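Local coordinates for protein cortical-lytic enzyme (Bacillus cereus, PDB 4S3J) that acts as an N-acetylglucosaminidase that degrades partially broken-down spore cortex peptidoglycan during germination, probably recognising its muramic acid delta-lactam residues, at residues 321-326 and 383-388; 343-348 and 412-417. All coordinates share one frame; numbering follows the deposited sequence.

Contact 1 of 2, residues 321-326 and 383-388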
# COMPACT_ATOMS: atom_id res chain seq x y z
N GLY A 321 0.11 -2.65 -5.41
CA GLY A 321 0.67 -2.94 -4.10
C GLY A 321 1.43 -1.76 -3.55
O GLY A 321 2.15 -1.08 -4.29
N GLN A 322 1.23 -1.47 -2.26
CA GLN A 322 1.92 -0.37 -1.60
C GLN A 322 2.40 -0.77 -0.22
O GLN A 322 1.61 -1.14 0.63
CB GLN A 322 0.99 0.83 -1.49
CG GLN A 322 1.63 2.04 -0.82
CD GLN A 322 2.82 2.58 -1.61
OE1 GLN A 322 2.73 2.80 -2.82
NE2 GLN A 322 3.94 2.80 -0.93
N ASN A 323 3.71 -0.64 0.00
CA ASN A 323 4.30 -0.87 1.31
C ASN A 323 3.97 0.28 2.25
O ASN A 323 3.97 1.45 1.83
CB ASN A 323 5.82 -1.00 1.18
CG ASN A 323 6.44 0.19 0.48
OD1 ASN A 323 6.20 0.42 -0.72
ND2 ASN A 323 7.19 1.01 1.23
N LEU A 324 3.71 -0.05 3.51
CA LEU A 324 3.62 0.99 4.55
C LEU A 324 4.93 1.07 5.35
O LEU A 324 5.16 2.05 6.09
CB LEU A 324 2.42 0.71 5.46
CG LEU A 324 1.04 0.92 4.81
CD1 LEU A 324 -0.06 0.44 5.76
CD2 LEU A 324 0.85 2.36 4.45
N TYR A 325 5.79 0.07 5.19
CA TYR A 325 7.05 -0.01 5.91
C TYR A 325 8.20 0.65 5.16
O TYR A 325 8.18 0.76 3.92
CB TYR A 325 7.42 -1.48 6.19
CG TYR A 325 7.46 -2.30 4.91
CD1 TYR A 325 6.30 -2.91 4.41
CD2 TYR A 325 8.64 -2.46 4.18
CE1 TYR A 325 6.33 -3.63 3.23
CE2 TYR A 325 8.66 -3.20 2.99
CZ TYR A 325 7.51 -3.78 2.54
OH TYR A 325 7.52 -4.47 1.37
N GLY A 326 9.21 1.08 5.92
CA GLY A 326 10.51 1.40 5.38
C GLY A 326 11.52 0.44 6.00
O GLY A 326 11.12 -0.48 6.74
N TRP A 383 15.22 4.40 4.42
CA TRP A 383 14.28 4.78 3.36
C TRP A 383 12.89 4.39 3.85
O TRP A 383 12.74 3.33 4.44
CB TRP A 383 14.60 4.09 2.03
CG TRP A 383 15.84 4.63 1.40
CD1 TRP A 383 17.13 4.26 1.68
CD2 TRP A 383 15.91 5.65 0.40
NE1 TRP A 383 18.00 5.00 0.91
CE2 TRP A 383 17.29 5.85 0.10
CE3 TRP A 383 14.96 6.41 -0.27
CZ2 TRP A 383 17.72 6.81 -0.81
CZ3 TRP A 383 15.39 7.33 -1.21
CH2 TRP A 383 16.75 7.53 -1.47
N PHE A 384 11.89 5.26 3.66
CA PHE A 384 10.58 4.96 4.22
C PHE A 384 9.47 5.62 3.39
O PHE A 384 9.70 6.00 2.25
CB PHE A 384 10.54 5.34 5.72
CG PHE A 384 10.59 6.80 6.04
CD1 PHE A 384 11.78 7.53 5.92
CD2 PHE A 384 9.47 7.43 6.53
CE1 PHE A 384 11.80 8.90 6.22
CE2 PHE A 384 9.48 8.80 6.82
CZ PHE A 384 10.65 9.52 6.71
N GLU A 385 8.26 5.68 3.95
CA GLU A 385 7.10 6.24 3.25
C GLU A 385 6.56 7.40 4.06
O GLU A 385 6.47 7.30 5.29
CB GLU A 385 6.02 5.19 3.07
CG GLU A 385 6.41 3.95 2.27
CD GLU A 385 6.59 4.25 0.79
OE1 GLU A 385 5.90 5.17 0.26
OE2 GLU A 385 7.44 3.60 0.15
N ASP A 386 6.16 8.49 3.40
CA ASP A 386 5.49 9.58 4.11
C ASP A 386 4.41 10.21 3.23
O ASP A 386 4.12 9.72 2.13
CB ASP A 386 6.48 10.66 4.62
CG ASP A 386 7.09 11.53 3.52
OD1 ASP A 386 6.68 11.49 2.34
OD2 ASP A 386 8.01 12.32 3.87
N ALA A 387 3.80 11.30 3.72
CA ALA A 387 2.65 11.88 3.03
C ALA A 387 2.97 12.32 1.60
O ALA A 387 2.11 12.22 0.70
CB ALA A 387 2.09 13.04 3.84
N ARG A 388 4.19 12.80 1.38
CA ARG A 388 4.59 13.27 0.06
C ARG A 388 4.58 12.13 -0.96
O ARG A 388 4.03 12.28 -2.06
CB ARG A 388 5.98 13.92 0.10
CG ARG A 388 6.00 15.22 0.91
CD ARG A 388 7.40 15.72 1.16
NE ARG A 388 8.17 14.84 2.04
CZ ARG A 388 9.36 15.14 2.56
NH1 ARG A 388 9.92 16.31 2.29
NH2 ARG A 388 9.98 14.27 3.35
O HOH W 1 7.38 3.89 6.37

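Contact 2 of 2, residues 343-348 and 412-417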
# COMPACT_ATOMS: atom_id res chain seq x y z
N VAL A 343 10.59 -0.50 9.61
CA VAL A 343 10.07 0.60 10.41
C VAL A 343 8.77 1.15 9.83
O VAL A 343 8.60 1.29 8.62
CB VAL A 343 11.10 1.75 10.51
CG1 VAL A 343 12.29 1.33 11.36
CG2 VAL A 343 11.56 2.21 9.14
N SER A 344 7.88 1.54 10.73
CA SER A 344 6.71 2.32 10.36
C SER A 344 7.13 3.76 10.00
O SER A 344 8.24 4.18 10.30
CB SER A 344 5.71 2.34 11.49
OG SER A 344 6.20 3.14 12.55
N SER A 345 6.21 4.52 9.41
CA SER A 345 6.49 5.92 9.05
C SER A 345 6.78 6.70 10.33
O SER A 345 7.71 7.51 10.38
CB SER A 345 5.29 6.48 8.28
OG SER A 345 5.51 7.80 7.79
N VAL A 346 5.97 6.45 11.36
CA VAL A 346 6.13 7.14 12.64
C VAL A 346 7.48 6.78 13.27
O VAL A 346 8.18 7.65 13.80
CB VAL A 346 4.95 6.81 13.58
CG1 VAL A 346 5.20 7.31 14.99
CG2 VAL A 346 3.65 7.38 13.01
N ALA A 347 7.86 5.50 13.19
CA ALA A 347 9.13 5.07 13.80
C ALA A 347 10.33 5.63 13.06
O ALA A 347 11.37 5.93 13.67
CB ALA A 347 9.20 3.53 13.83
N ALA A 348 10.21 5.76 11.75
CA ALA A 348 11.27 6.33 10.94
C ALA A 348 11.52 7.78 11.37
O ALA A 348 12.65 8.18 11.62
CB ALA A 348 10.92 6.26 9.45
N LEU A 412 1.64 -0.80 11.17
CA LEU A 412 2.73 0.13 10.87
C LEU A 412 2.19 1.56 10.83
O LEU A 412 1.75 2.03 9.76
CB LEU A 412 3.35 -0.25 9.53
CG LEU A 412 4.12 -1.58 9.52
CD1 LEU A 412 4.15 -2.18 8.12
CD2 LEU A 412 5.54 -1.35 10.03
N PRO A 413 2.13 2.23 11.99
CA PRO A 413 1.48 3.54 12.10
C PRO A 413 1.94 4.54 11.04
O PRO A 413 3.14 4.72 10.81
CB PRO A 413 1.88 4.01 13.49
CG PRO A 413 2.09 2.75 14.28
CD PRO A 413 2.58 1.72 13.29
N PHE A 414 0.95 5.20 10.44
CA PHE A 414 1.13 6.13 9.33
C PHE A 414 -0.21 6.84 9.12
O PHE A 414 -0.93 6.62 8.13
CB PHE A 414 1.60 5.35 8.09
CG PHE A 414 1.97 6.20 6.89
CD1 PHE A 414 1.90 7.59 6.90
CD2 PHE A 414 2.39 5.58 5.73
CE1 PHE A 414 2.24 8.32 5.75
CE2 PHE A 414 2.73 6.29 4.60
CZ PHE A 414 2.66 7.66 4.60
N PRO A 415 -0.58 7.70 10.07
CA PRO A 415 -1.95 8.25 10.06
C PRO A 415 -2.25 9.07 8.81
O PRO A 415 -3.38 9.09 8.34
CB PRO A 415 -2.01 9.16 11.30
CG PRO A 415 -0.71 9.02 12.00
CD PRO A 415 0.25 8.21 11.18
N GLN A 416 -1.24 9.74 8.28
CA GLN A 416 -1.46 10.60 7.14
C GLN A 416 -1.88 9.81 5.91
O GLN A 416 -2.59 10.32 5.06
CB GLN A 416 -0.21 11.41 6.82
CG GLN A 416 0.26 12.28 7.95
CD GLN A 416 1.27 11.64 8.85
OE1 GLN A 416 1.45 10.42 8.86
NE2 GLN A 416 1.95 12.46 9.64
N ASN A 417 -1.42 8.56 5.79
CA ASN A 417 -1.82 7.76 4.64
C ASN A 417 -3.33 7.60 4.57
O ASN A 417 -3.95 7.75 3.50
CB ASN A 417 -1.13 6.39 4.69
CG ASN A 417 -1.69 5.44 3.67
OD1 ASN A 417 -1.48 5.64 2.46
ND2 ASN A 417 -2.43 4.44 4.12
O HOH W 2 4.05 3.00 8.28
O HOH W 3 3.75 9.16 9.56

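Contact 1 of 2, residues 321-326 and 383-388
Glu385 lays its carboxylate against the amide ends of Asn323 and Gln322. Its OE2 accepts from Asn323 ND2 at 2.8 Å. The donor sits above the carboxylate plane, and the amide and carboxylate planes stand 82° apart. The same nitrogen, Asn323 ND2, also gives a hydrogen bond to Tyr325 O at 2.9 Å, in the plane of its own amide. Asn323 OD1 accepts from Ser297 OG, and the three bonds together fix the rotation of this buried amide. Gln322 reaches the carboxylate of Glu385 through a chain bent at chi2 (63°). Its NE2 donates to Asn323 O at 3.1 Å, on a lone pair, and lies 3.3 Å from Glu385 OE1. Ser389 OG is hydrogen-bonded to Glu385 OE1, and Lys393 NZ holds Gln322 OE1. Water 1 joins the backbones, donating to Leu324 O and accepting from Glu385 N. Farther along, Gly326 CA passes 3.1 Å from Trp383 O, and the Gly326 and Phe384 CA atoms are 3.7 Å apart. The two backbones therefore run close together at this end of the contact. The contact ties strand 318-330 of the glycosyl hydrolase family 18 TIM barrel to the turn between strand 379-383 and helix 387-400.

Contact 2 of 2, residues 343-348 and 412-417
Phe414 turns CG anti to its own N (chi1 -174°), which brings its ring under Ser345 CB. This is a CH-pi contact, with Ser345 CB 3.9 Å from the centroid of the Phe414 ring and 24° off the ring normal. The Ser345 hydroxyl is likewise anti to its N, and this sets OG over the same face but nearer the rim. Asn417 CB covers the opposite face, over the centre, so the ring is held between the two residues. The hydroxyl is also hydrogen-bonded to Glu385 O, and water 3 donates both to Ser345 OG and to Gln416 OE1.

Pro413 O points at the start of helix 345-354. Val346 N donates to Pro413 O in a long, weak hydrogen bond of 3.4 Å that is nevertheless fairly straight (163°). Water 2 accepts from Ser345 N at 2.9 Å and links it to Leu412 O. Ser344 is the N-cap, and its OG accepts from Ala347 N at 3.0 Å. Its CB packs against Pro413 CD at 3.7 Å. Leu412 CD2 touches the backbone N and CA of Ser344. At the outer side, Val346 CG2 touches Pro413 CB at 3.8 Å and also meets Pro415 CD.

The first-turn N-H groups of helix 345-354 are thus met by the N-cap serine, a water and a weak bond to a proline carbonyl. The direct hold across the interface therefore probably comes mostly from apolar packing and the CH-pi contact.

In the fold
Contacts 1 and 2 are neighbours, with centres about 8 Å apart, and their segments alternate along the chain. Two probable hydrogen bonds join them. One runs from side chain to backbone, between Ser345 OG and Glu385 O at 2.7 Å. The other is backbone to backbone, between Gly326 N and Val343 O at 2.8 Å. Packing adds to this, with Asp386 C 3.4 Å from Phe414 CZ and Phe384 CD2 3.5 Å from Ala348 CB. Glu385 thus serves both, its carboxylate in contact 1 and its carbonyl toward contact 2. The side chain of Tyr325 in contact 1 is about 11 Å from that of Glu220, the probable proton donor. Contact 2 lies away from that site.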